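PDB 2E8B: probable molybdenum cofactor guanylyltransferase from Aquifex aeolicus, which probably transfers GMP from GTP to molybdenum-molybdopterin, giving the guanine dinucleotide form of the molybdenum cofactor and releasing diphosphate. Local coordinates for residues V14-V19 / F54-I59; N99-S104 / V138-K143. All blocks are in the same frame, centred on the assembly; numbering follows the deposited sequence.

Interaction 1: residues V14-V19 / F54-I59; sequences VNTCYV and FKEVYI
Strands 16-19 and 56-59 run parallel, 4.7 Å apart between axes and 19° from exact alignment, with Thr16 beside Glu56, Cys17 beside Val57, Tyr18 beside Tyr58 and Val19 beside Ile59. Four backbone hydrogen bonds join the two segments: Glu56 N to Asn15 O, Cys17 N to Glu56 O, Tyr58 N to Cys17 O and Val19 N to Tyr58 O. The last is the straightest, with an angle of 176° at the hydrogen. Phe54 precedes its strand and turns its ring under Cys17. Cys17 CB lies over one ring face, 3.3 Å from Phe54 CD2, while Cys17 SG sits obliquely, 4.6 Å from the ring centroid. Val14 O meets the same ring at its edge, in plane, 3.4 Å from Phe54 CD1. On the face of Thr16 and Glu56, the Tyr18 and Tyr58 side chains run alongside each other; the ring planes differ little, but the rings are offset so far that they hardly stack. Tyr18 CE2 is 3.7 Å from Tyr58 CD1. On the other face Ile59 CD1 reaches Val19 CB at 3.7 Å. Ile59 CG1 is anti to the carbonyl carbon, and the bend at chi2 (-67°) carries CD1 toward the Val19 side chain. Helix 32-51 covers Val57 and Ile59 on this side. The two strands and that helix form a beta-alpha-beta crossover of the GT-A-like nucleotidyltransferase fold, close to the predicted GTP-binding residue Ala21.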
loop_
_atom_site.group_PDB
_atom_site.type_symbol
_atom_site.label_atom_id
_atom_site.label_comp_id
_atom_site.label_asym_id
_atom_site.label_seq_id
_atom_site.Cartn_x
_atom_site.Cartn_y
_atom_site.Cartn_z
ATOM N N VAL A 14 -14.125 4.391 -3.542
ATOM C CA VAL A 14 -12.933 4.251 -2.720
ATOM C C VAL A 14 -12.305 5.641 -2.725
ATOM O O VAL A 14 -11.687 6.052 -3.708
ATOM C CB VAL A 14 -11.945 3.218 -3.317
ATOM C CG1 VAL A 14 -10.694 3.129 -2.448
ATOM C CG2 VAL A 14 -12.616 1.852 -3.414
ATOM N N ASN A 15 -12.493 6.374 -1.632
ATOM C CA ASN A 15 -11.974 7.731 -1.522
ATOM C C ASN A 15 -10.732 7.873 -0.651
ATOM O O ASN A 15 -10.148 8.955 -0.580
ATOM C CB ASN A 15 -13.062 8.658 -0.971
ATOM C CG ASN A 15 -14.293 8.701 -1.850
ATOM O OD1 ASN A 15 -14.221 9.075 -3.020
ATOM N ND2 ASN A 15 -15.434 8.319 -1.287
ATOM N N THR A 16 -10.321 6.795 0.012
ATOM C CA THR A 16 -9.152 6.876 0.880
ATOM C C THR A 16 -8.066 5.864 0.524
ATOM O O THR A 16 -8.351 4.761 0.056
ATOM C CB THR A 16 -9.555 6.694 2.359
ATOM O OG1 THR A 16 -9.847 5.318 2.617
ATOM C CG2 THR A 16 -10.799 7.517 2.665
ATOM N N CYS A 17 -6.817 6.257 0.750
ATOM C CA CYS A 17 -5.674 5.408 0.452
ATOM C C CYS A 17 -4.655 5.445 1.583
ATOM O O CYS A 17 -4.420 6.492 2.192
ATOM C CB CYS A 17 -5.010 5.874 -0.847
ATOM S SG CYS A 17 -3.510 4.987 -1.368
ATOM N N TYR A 18 -4.046 4.295 1.850
ATOM C CA TYR A 18 -3.035 4.178 2.887
ATOM C C TYR A 18 -1.713 3.821 2.236
ATOM O O TYR A 18 -1.610 2.810 1.554
ATOM C CB TYR A 18 -3.430 3.096 3.882
ATOM C CG TYR A 18 -4.622 3.491 4.697
ATOM C CD1 TYR A 18 -5.908 3.277 4.218
ATOM C CD2 TYR A 18 -4.467 4.149 5.918
ATOM C CE1 TYR A 18 -7.017 3.710 4.923
ATOM C CE2 TYR A 18 -5.571 4.588 6.640
ATOM C CZ TYR A 18 -6.843 4.365 6.132
ATOM O OH TYR A 18 -7.942 4.793 6.824
ATOM N N VAL A 19 -0.716 4.678 2.431
ATOM C CA VAL A 19 0.611 4.455 1.878
ATOM C C VAL A 19 1.443 3.842 2.992
ATOM O O VAL A 19 1.650 4.464 4.037
ATOM C CB VAL A 19 1.249 5.780 1.409
ATOM C CG1 VAL A 19 2.674 5.539 0.943
ATOM C CG2 VAL A 19 0.418 6.385 0.288
ATOM N N PHE A 54 -7.072 10.174 -4.659
ATOM C CA PHE A 54 -7.960 10.071 -3.502
ATOM C C PHE A 54 -8.182 11.343 -2.690
ATOM O O PHE A 54 -7.297 12.191 -2.583
ATOM C CB PHE A 54 -7.436 8.976 -2.576
ATOM C CG PHE A 54 -7.248 7.648 -3.258
ATOM C CD1 PHE A 54 -8.337 6.822 -3.515
ATOM C CD2 PHE A 54 -5.980 7.235 -3.664
ATOM C CE1 PHE A 54 -8.170 5.598 -4.166
ATOM C CE2 PHE A 54 -5.799 6.018 -4.314
ATOM C CZ PHE A 54 -6.899 5.196 -4.567
ATOM N N LYS A 55 -9.370 11.448 -2.099
ATOM C CA LYS A 55 -9.737 12.598 -1.277
ATOM C C LYS A 55 -8.885 12.627 -0.011
ATOM O O LYS A 55 -8.499 13.694 0.466
ATOM C CB LYS A 55 -11.219 12.517 -0.899
ATOM C CG LYS A 55 -12.142 12.349 -2.097
ATOM C CD LYS A 55 -13.604 12.161 -1.700
ATOM C CE LYS A 55 -14.189 13.421 -1.084
ATOM N NZ LYS A 55 -15.666 13.315 -0.906
ATOM N N GLU A 56 -8.595 11.448 0.529
ATOM C CA GLU A 56 -7.783 11.349 1.735
ATOM C C GLU A 56 -6.689 10.301 1.578
ATOM O O GLU A 56 -6.934 9.199 1.088
ATOM C CB GLU A 56 -8.661 11.003 2.937
ATOM C CG GLU A 56 -9.792 11.995 3.165
ATOM C CD GLU A 56 -10.500 11.782 4.486
ATOM O OE1 GLU A 56 -10.942 10.644 4.750
ATOM O OE2 GLU A 56 -10.618 12.760 5.257
ATOM N N VAL A 57 -5.479 10.666 1.989
ATOM C CA VAL A 57 -4.328 9.773 1.914
ATOM C C VAL A 57 -3.592 9.807 3.244
ATOM O O VAL A 57 -3.279 10.876 3.759
ATOM C CB VAL A 57 -3.347 10.209 0.806
ATOM C CG1 VAL A 57 -2.194 9.227 0.715
ATOM C CG2 VAL A 57 -4.071 10.299 -0.524
ATOM N N TYR A 58 -3.321 8.632 3.800
ATOM C CA TYR A 58 -2.612 8.545 5.066
ATOM C C TYR A 58 -1.332 7.752 4.894
ATOM O O TYR A 58 -1.238 6.887 4.023
ATOM C CB TYR A 58 -3.466 7.851 6.129
ATOM C CG TYR A 58 -4.817 8.484 6.354
ATOM C CD1 TYR A 58 -5.920 8.094 5.602
ATOM C CD2 TYR A 58 -4.987 9.487 7.306
ATOM C CE1 TYR A 58 -7.162 8.684 5.787
ATOM C CE2 TYR A 58 -6.231 10.090 7.500
ATOM C CZ TYR A 58 -7.311 9.680 6.735
ATOM O OH TYR A 58 -8.545 10.265 6.904
ATOM N N ILE A 59 -0.346 8.066 5.725
ATOM C CA ILE A 59 0.921 7.355 5.702
ATOM C C ILE A 59 0.913 6.446 6.922
ATOM O O ILE A 59 0.657 6.899 8.037
ATOM C CB ILE A 59 2.115 8.320 5.830
ATOM C CG1 ILE A 59 2.111 9.324 4.676
ATOM C CG2 ILE A 59 3.409 7.526 5.885
ATOM C CD1 ILE A 59 2.369 8.712 3.311
#

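Interaction 2: residues N99-S104 / V138-K143; sequences NVFVLS and VGVYSK
Val100 with Tyr141 and Val102 with Gly139 are the hydrogen-bonded pairs of this antiparallel contact, each closed by two backbone bonds. The bond from Val102 N to Gly139 O is 2.8 Å, that from Gly139 N to Val102 O 3.1 Å. The N-to-C directions of strands 99-104 and 140-142 make 137°, well short of exact antiparallel. The chain turns a corner at Val138 and Gly139, yet pairing continues to Leu103 with Val138. The aromatic contacts centre on Phe101. Its CG is roughly anti to the backbone N (chi1 -154°), which lays the ring against Gly139. Gly139 O stands 3.5 Å above the plane of the Phe101 ring, over its centre, and Gly139 CA makes a CH-pi contact with it. Val140 crosses Phe101 at about a right angle, with CG2 3.5 Å from Phe101 CD2. With a leucine in place of Phe101 there would be no ring face under Gly139 O, and Gly139 and Val140 CG2 would probably be less closely packed. Elsewhere, Val102 CG2 touches Tyr141 CD1 at 3.7 Å. The side-chain polar contact lies where strand 99-104 starts and strand 140-142 ends: one water bridges Asn99 OD1 and Ser142 OG, 2.7 Å from each. Ser142 OG also bonds Glu98, and Tyr141 OH reaches Thr136 O. Helix 112-120 packs on Phe101 and Val140, helix 84-94 covers Val100, Val102 and Tyr141, and strand 16-22 flanks strand 99-104.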
loop_
_atom_site.group_PDB
_atom_site.type_symbol
_atom_site.label_atom_id
_atom_site.label_comp_id
_atom_site.label_asym_id
_atom_site.label_seq_id
_atom_site.Cartn_x
_atom_site.Cartn_y
_atom_site.Cartn_z
ATOM N N ASN A 99 -14.171 0.009 1.837
ATOM C CA ASN A 99 -13.079 -0.421 0.974
ATOM C C ASN A 99 -12.061 0.706 0.874
ATOM O O ASN A 99 -12.424 1.856 0.626
ATOM C CB ASN A 99 -13.614 -0.770 -0.416
ATOM C CG ASN A 99 -14.643 -1.878 -0.380
ATOM O OD1 ASN A 99 -14.352 -2.996 0.045
ATOM N ND2 ASN A 99 -15.859 -1.575 -0.823
ATOM N N VAL A 100 -10.788 0.382 1.079
ATOM C CA VAL A 100 -9.744 1.390 1.007
ATOM C C VAL A 100 -8.591 0.911 0.141
ATOM O O VAL A 100 -8.371 -0.295 -0.012
ATOM C CB VAL A 100 -9.202 1.748 2.417
ATOM C CG1 VAL A 100 -10.341 2.256 3.300
ATOM C CG2 VAL A 100 -8.528 0.537 3.045
ATOM N N PHE A 101 -7.867 1.857 -0.449
ATOM C CA PHE A 101 -6.735 1.493 -1.279
ATOM C C PHE A 101 -5.492 1.367 -0.408
ATOM O O PHE A 101 -5.344 2.071 0.598
ATOM C CB PHE A 101 -6.492 2.536 -2.374
ATOM C CG PHE A 101 -5.808 1.973 -3.583
ATOM C CD1 PHE A 101 -4.424 1.884 -3.639
ATOM C CD2 PHE A 101 -6.556 1.462 -4.641
ATOM C CE1 PHE A 101 -3.789 1.287 -4.729
ATOM C CE2 PHE A 101 -5.931 0.863 -5.735
ATOM C CZ PHE A 101 -4.541 0.775 -5.776
ATOM N N VAL A 102 -4.612 0.448 -0.791
ATOM C CA VAL A 102 -3.363 0.212 -0.078
ATOM C C VAL A 102 -2.265 0.324 -1.119
ATOM O O VAL A 102 -2.340 -0.288 -2.188
ATOM C CB VAL A 102 -3.341 -1.188 0.567
ATOM C CG1 VAL A 102 -1.968 -1.462 1.172
ATOM C CG2 VAL A 102 -4.411 -1.274 1.647
ATOM N N LEU A 103 -1.243 1.109 -0.804
ATOM C CA LEU A 103 -0.163 1.354 -1.742
ATOM C C LEU A 103 1.178 1.363 -1.018
ATOM O O LEU A 103 1.389 2.161 -0.108
ATOM C CB LEU A 103 -0.422 2.708 -2.418
ATOM C CG LEU A 103 0.360 3.191 -3.634
ATOM C CD1 LEU A 103 0.225 2.198 -4.780
ATOM C CD2 LEU A 103 -0.191 4.555 -4.055
ATOM N N SER A 104 2.077 0.467 -1.414
ATOM C CA SER A 104 3.400 0.402 -0.801
ATOM C C SER A 104 4.159 1.695 -1.108
ATOM O O SER A 104 4.067 2.233 -2.213
ATOM C CB SER A 104 4.170 -0.802 -1.349
ATOM O OG SER A 104 5.428 -0.924 -0.713
ATOM N N VAL A 138 -0.600 -3.360 -3.454
ATOM C CA VAL A 138 -1.099 -2.440 -4.472
ATOM C C VAL A 138 -2.497 -2.940 -4.813
ATOM O O VAL A 138 -2.683 -3.800 -5.677
ATOM C CB VAL A 138 -0.235 -2.418 -5.758
ATOM C CG1 VAL A 138 -0.872 -1.488 -6.790
ATOM C CG2 VAL A 138 1.180 -1.935 -5.439
ATOM N N GLY A 139 -3.487 -2.422 -4.099
ATOM C CA GLY A 139 -4.842 -2.857 -4.357
ATOM C C GLY A 139 -5.863 -2.291 -3.399
ATOM O O GLY A 139 -5.565 -1.423 -2.579
ATOM N N VAL A 140 -7.084 -2.800 -3.513
ATOM C CA VAL A 140 -8.175 -2.368 -2.662
ATOM C C VAL A 140 -8.496 -3.499 -1.707
ATOM O O VAL A 140 -8.679 -4.644 -2.128
ATOM C CB VAL A 140 -9.431 -2.027 -3.489
ATOM C CG1 VAL A 140 -10.569 -1.580 -2.568
ATOM C CG2 VAL A 140 -9.101 -0.919 -4.480
ATOM N N TYR A 141 -8.544 -3.164 -0.422
ATOM C CA TYR A 141 -8.847 -4.122 0.639
ATOM C C TYR A 141 -10.113 -3.716 1.369
ATOM O O TYR A 141 -10.362 -2.528 1.578
ATOM C CB TYR A 141 -7.713 -4.180 1.665
ATOM C CG TYR A 141 -6.528 -5.012 1.244
ATOM C CD1 TYR A 141 -5.601 -4.535 0.314
ATOM C CD2 TYR A 141 -6.341 -6.289 1.768
ATOM C CE1 TYR A 141 -4.510 -5.317 -0.085
ATOM C CE2 TYR A 141 -5.262 -7.077 1.377
ATOM C CZ TYR A 141 -4.354 -6.589 0.454
ATOM O OH TYR A 141 -3.314 -7.398 0.066
ATOM N N SER A 142 -10.895 -4.714 1.773
ATOM C CA SER A 142 -12.139 -4.492 2.500
ATOM C C SER A 142 -11.914 -4.492 4.008
ATOM O O SER A 142 -11.186 -5.326 4.541
ATOM C CB SER A 142 -13.157 -5.581 2.152
ATOM O OG SER A 142 -14.297 -5.490 2.987
ATOM N N LYS A 143 -12.554 -3.555 4.698
ATOM C CA LYS A 143 -12.420 -3.463 6.143
ATOM C C LYS A 143 -12.981 -4.725 6.801
ATOM O O LYS A 143 -12.604 -5.075 7.919
ATOM C CB LYS A 143 -13.167 -2.230 6.660
ATOM C CG LYS A 143 -12.882 -1.898 8.109
ATOM C CD LYS A 143 -13.688 -0.696 8.564
ATOM C CE LYS A 143 -13.439 -0.398 10.033
ATOM N NZ LYS A 143 -12.033 0.014 10.291
HETATM O O HOH W 1 -16.077 -4.742 1.123
#

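In the fold
Interaction 1 and interaction 2 belong to one mixed sheet, and their centres are 9 Å apart. They come in series along the chain: 14-19 with 54-59 is complete before 99-104 with 138-143 begins. Strands 16-22 and 99-104 are parallel neighbours, so the strand order across the sheet is 56-61, 16-22, 99-104, 140-142. Probable backbone hydrogen bonds from Tyr18 N to Phe101 O and from Leu103 N to Tyr18 O join the two contacts. The rings of Phe54 and Phe101 also meet beneath helix 112-120. The sheet thus passes from parallel to antiparallel pairing, and its two central strands, one from each interaction, lead toward the predicted GTP and magnesium sites, including Asp106.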